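PDB 3MOG: 3-hydroxyadipyl-CoA dehydrogenase from Escherichia coli, which catalyses the NAD-dependent oxidation of (3S)-3-hydroxyadipyl-CoA to 3-oxoadipyl-CoA in the breakdown of phenylacetate. Local coordinates for residues Ile89-Glu94 with Thr117-Ser122. Sequence-based numbering, arbitrary orientation.
Sequences IEAASE and TTNTSS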
ATOM      1  N   ILE C  89     -28.369 -20.587  13.646  1.00 46.28           N
ATOM      2  CA  ILE C  89     -27.749 -19.271  13.545  1.00 45.76           C
ATOM      3  C   ILE C  89     -26.675 -19.155  14.631  1.00 50.05           C
ATOM      4  O   ILE C  89     -26.983 -19.074  15.813  1.00 44.59           O
ATOM      5  CB  ILE C  89     -28.776 -18.137  13.685  1.00 43.59           C
ATOM      6  CG1 ILE C  89     -29.897 -18.298  12.659  1.00 38.15           C
ATOM      7  CG2 ILE C  89     -28.109 -16.763  13.518  1.00 41.25           C
ATOM      8  CD1 ILE C  89     -31.097 -17.405  12.930  1.00 38.12           C
ATOM      9  N   GLU C  90     -25.421 -19.143  14.204  1.00 48.23           N
ATOM     10  CA  GLU C  90     -24.267 -19.096  15.100  1.00 49.88           C
ATOM     11  C   GLU C  90     -23.886 -17.654  15.407  1.00 47.13           C
ATOM     12  O   GLU C  90     -23.702 -16.854  14.504  1.00 49.80           O
ATOM     13  CB  GLU C  90     -23.090 -19.829  14.434  1.00 47.80           C
ATOM     14  CG  GLU C  90     -21.824 -19.910  15.251  1.00 56.09           C
ATOM     15  CD  GLU C  90     -21.009 -18.624  15.244  1.00 58.04           C
ATOM     16  OE1 GLU C  90     -20.826 -18.020  14.161  1.00 55.73           O
ATOM     17  OE2 GLU C  90     -20.572 -18.214  16.336  1.00 61.85           O
ATOM     18  N   ALA C  91     -23.736 -17.332  16.685  1.00 49.06           N
ATOM     19  CA  ALA C  91     -23.311 -16.006  17.094  1.00 46.11           C
ATOM     20  C   ALA C  91     -22.437 -16.072  18.358  1.00 47.97           C
ATOM     21  O   ALA C  91     -22.696 -15.381  19.333  1.00 46.34           O
ATOM     22  CB  ALA C  91     -24.529 -15.130  17.327  1.00 45.05           C
ATOM     23  N   ALA C  92     -21.419 -16.921  18.344  1.00 55.17           N
ATOM     24  CA  ALA C  92     -20.520 -17.053  19.498  1.00 64.28           C
ATOM     25  C   ALA C  92     -19.156 -16.413  19.204  1.00 67.83           C
ATOM     26  O   ALA C  92     -19.107 -15.229  18.847  1.00 72.92           O
ATOM     27  CB  ALA C  92     -20.389 -18.514  19.924  1.00 59.58           C
ATOM     28  N   SER C  93     -18.070 -17.175  19.340  1.00 70.36           N
ATOM     29  CA  SER C  93     -16.709 -16.633  19.165  1.00 73.68           C
ATOM     30  C   SER C  93     -16.449 -16.154  17.742  1.00 73.44           C
ATOM     31  O   SER C  93     -16.849 -16.812  16.787  1.00 69.75           O
ATOM     32  CB  SER C  93     -15.644 -17.661  19.573  1.00 76.54           C
ATOM     33  OG  SER C  93     -14.326 -17.200  19.308  1.00 68.14           O
ATOM     34  N   GLU C  94     -15.782 -15.006  17.624  1.00 76.43           N
ATOM     35  CA  GLU C  94     -15.446 -14.427  16.323  1.00 81.04           C
ATOM     36  C   GLU C  94     -14.200 -15.024  15.666  1.00 81.08           C
ATOM     37  O   GLU C  94     -14.045 -14.927  14.453  1.00 85.88           O
ATOM     38  CB  GLU C  94     -15.321 -12.898  16.400  1.00 85.23           C
ATOM     39  CG  GLU C  94     -16.630 -12.143  16.682  1.00 94.00           C
ATOM     40  CD  GLU C  94     -17.595 -12.063  15.485  1.00103.35           C
ATOM     41  OE1 GLU C  94     -17.248 -12.484  14.357  1.00 97.56           O
ATOM     42  OE2 GLU C  94     -18.725 -11.564  15.684  1.00104.67           O
ATOM     43  N   THR C 117     -25.982 -21.120   9.512  1.00 51.67           N
ATOM     44  CA  THR C 117     -25.632 -19.744   9.270  1.00 47.25           C
ATOM     45  C   THR C 117     -24.846 -19.143  10.406  1.00 47.26           C
ATOM     46  O   THR C 117     -24.850 -19.658  11.530  1.00 48.59           O
ATOM     47  CB  THR C 117     -26.870 -18.888   8.976  1.00 50.07           C
ATOM     48  OG1 THR C 117     -27.688 -18.811  10.142  1.00 51.84           O
ATOM     49  CG2 THR C 117     -27.679 -19.482   7.838  1.00 44.22           C
ATOM     50  N   THR C 118     -24.158 -18.052  10.098  1.00 46.97           N
ATOM     51  CA  THR C 118     -23.433 -17.308  11.111  1.00 43.69           C
ATOM     52  C   THR C 118     -23.790 -15.826  11.061  1.00 45.42           C
ATOM     53  O   THR C 118     -24.060 -15.274   9.985  1.00 49.88           O
ATOM     54  CB  THR C 118     -21.901 -17.518  10.991  1.00 43.45           C
ATOM     55  OG1 THR C 118     -21.222 -16.655  11.911  1.00 41.16           O
ATOM     56  CG2 THR C 118     -21.432 -17.235   9.608  1.00 42.88           C
ATOM     57  N   ASN C 119     -23.806 -15.207  12.237  1.00 40.54           N
ATOM     58  CA  ASN C 119     -24.080 -13.782  12.391  1.00 43.72           C
ATOM     59  C   ASN C 119     -22.816 -12.954  12.193  1.00 43.60           C
ATOM     60  O   ASN C 119     -22.854 -11.745  12.328  1.00 39.18           O
ATOM     61  CB  ASN C 119     -24.691 -13.502  13.786  1.00 40.97           C
ATOM     62  CG  ASN C 119     -24.975 -12.008  14.033  1.00 50.44           C
ATOM     63  OD1 ASN C 119     -25.542 -11.316  13.187  1.00 59.99           O
ATOM     64  ND2 ASN C 119     -24.557 -11.510  15.187  1.00 46.63           N
ATOM     65  N   THR C 120     -21.694 -13.597  11.876  1.00 46.45           N
ATOM     66  CA  THR C 120     -20.413 -12.874  11.848  1.00 53.41           C
ATOM     67  C   THR C 120     -20.383 -11.682  10.893  1.00 53.07           C
ATOM     68  O   THR C 120     -21.024 -11.708   9.840  1.00 55.25           O
ATOM     69  CB  THR C 120     -19.200 -13.782  11.551  1.00 53.07           C
ATOM     70  OG1 THR C 120     -18.005 -13.052  11.838  1.00 65.01           O
ATOM     71  CG2 THR C 120     -19.165 -14.240  10.102  1.00 49.64           C
ATOM     72  N   SER C 121     -19.650 -10.647  11.295  1.00 49.46           N
ATOM     73  CA  SER C 121     -19.440  -9.451  10.486  1.00 56.75           C
ATOM     74  C   SER C 121     -18.064  -9.461   9.841  1.00 62.10           C
ATOM     75  O   SER C 121     -17.797  -8.680   8.935  1.00 64.53           O
ATOM     76  CB  SER C 121     -19.517  -8.203  11.363  1.00 51.56           C
ATOM     77  OG  SER C 121     -20.702  -8.168  12.123  1.00 61.63           O
ATOM     78  N   SER C 122     -17.187 -10.337  10.321  1.00 64.59           N
ATOM     79  CA  SER C 122     -15.754 -10.171  10.074  1.00 69.14           C
ATOM     80  C   SER C 122     -15.077 -11.368   9.426  1.00 68.93           C
ATOM     81  O   SER C 122     -13.994 -11.243   8.867  1.00 75.05           O
ATOM     82  CB  SER C 122     -15.032  -9.779  11.367  1.00 69.74           C
ATOM     83  OG  SER C 122     -15.546 -10.481  12.491  1.00 70.09           O
TER
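Glu-90 and Thr-118 lie side by side where two parallel strands end, joined through helix 96-109 in a beta-alpha-beta unit of the Rossmann-type NAD-binding domain; next to them Ala-91 touches the probable glycine-rich nucleotide-binding turn. Two nearly straight backbone bonds set the register: Glu-90 N to Thr-117 O (2.8 Å) and Asn-119 N to Glu-90 O (2.8 Å). From its CB, 3.4 Å from Thr-117 O, the Glu-90 chain sets out with CG anti to the backbone N (chi1 -178°), then bends at chi2 (-79°), which lays the carboxylate alongside the chain leaving the strand. There Glu-90 OE1 takes the hydroxyl of Thr-118 (OG1) at 2.7 Å, nearly head-on to its C-O bond. Ala-92 N meets OE2 from above the carboxylate plane, a bond modelled so short that its strength is doubtful. Thr-118 OG1 in turn accepts Thr-120 N, forming an ST turn. On the other face of the sheet, Ile-89 CG1 packs 3.4 Å from Thr-117 OG1, whose hydroxyl bonds to Val-88 O. Further on, Glu-94 OE1 receives Thr-120 OG1 at 2.7 Å on its syn lone pair and a salt bridge from Lys-99, while Thr-120 OG1 accepts Ser-122 N in a second ST turn. With Glu-90 cut back to an alanine, the Thr-118 hydroxyl and Ala-92 N would probably each lose a carboxylate oxygen, leaving the two loops less tied together. Accepting the Thr-118 hydroxyl is consistent with an ionised Glu-90 carboxylate, which links the loops leaving the two strands.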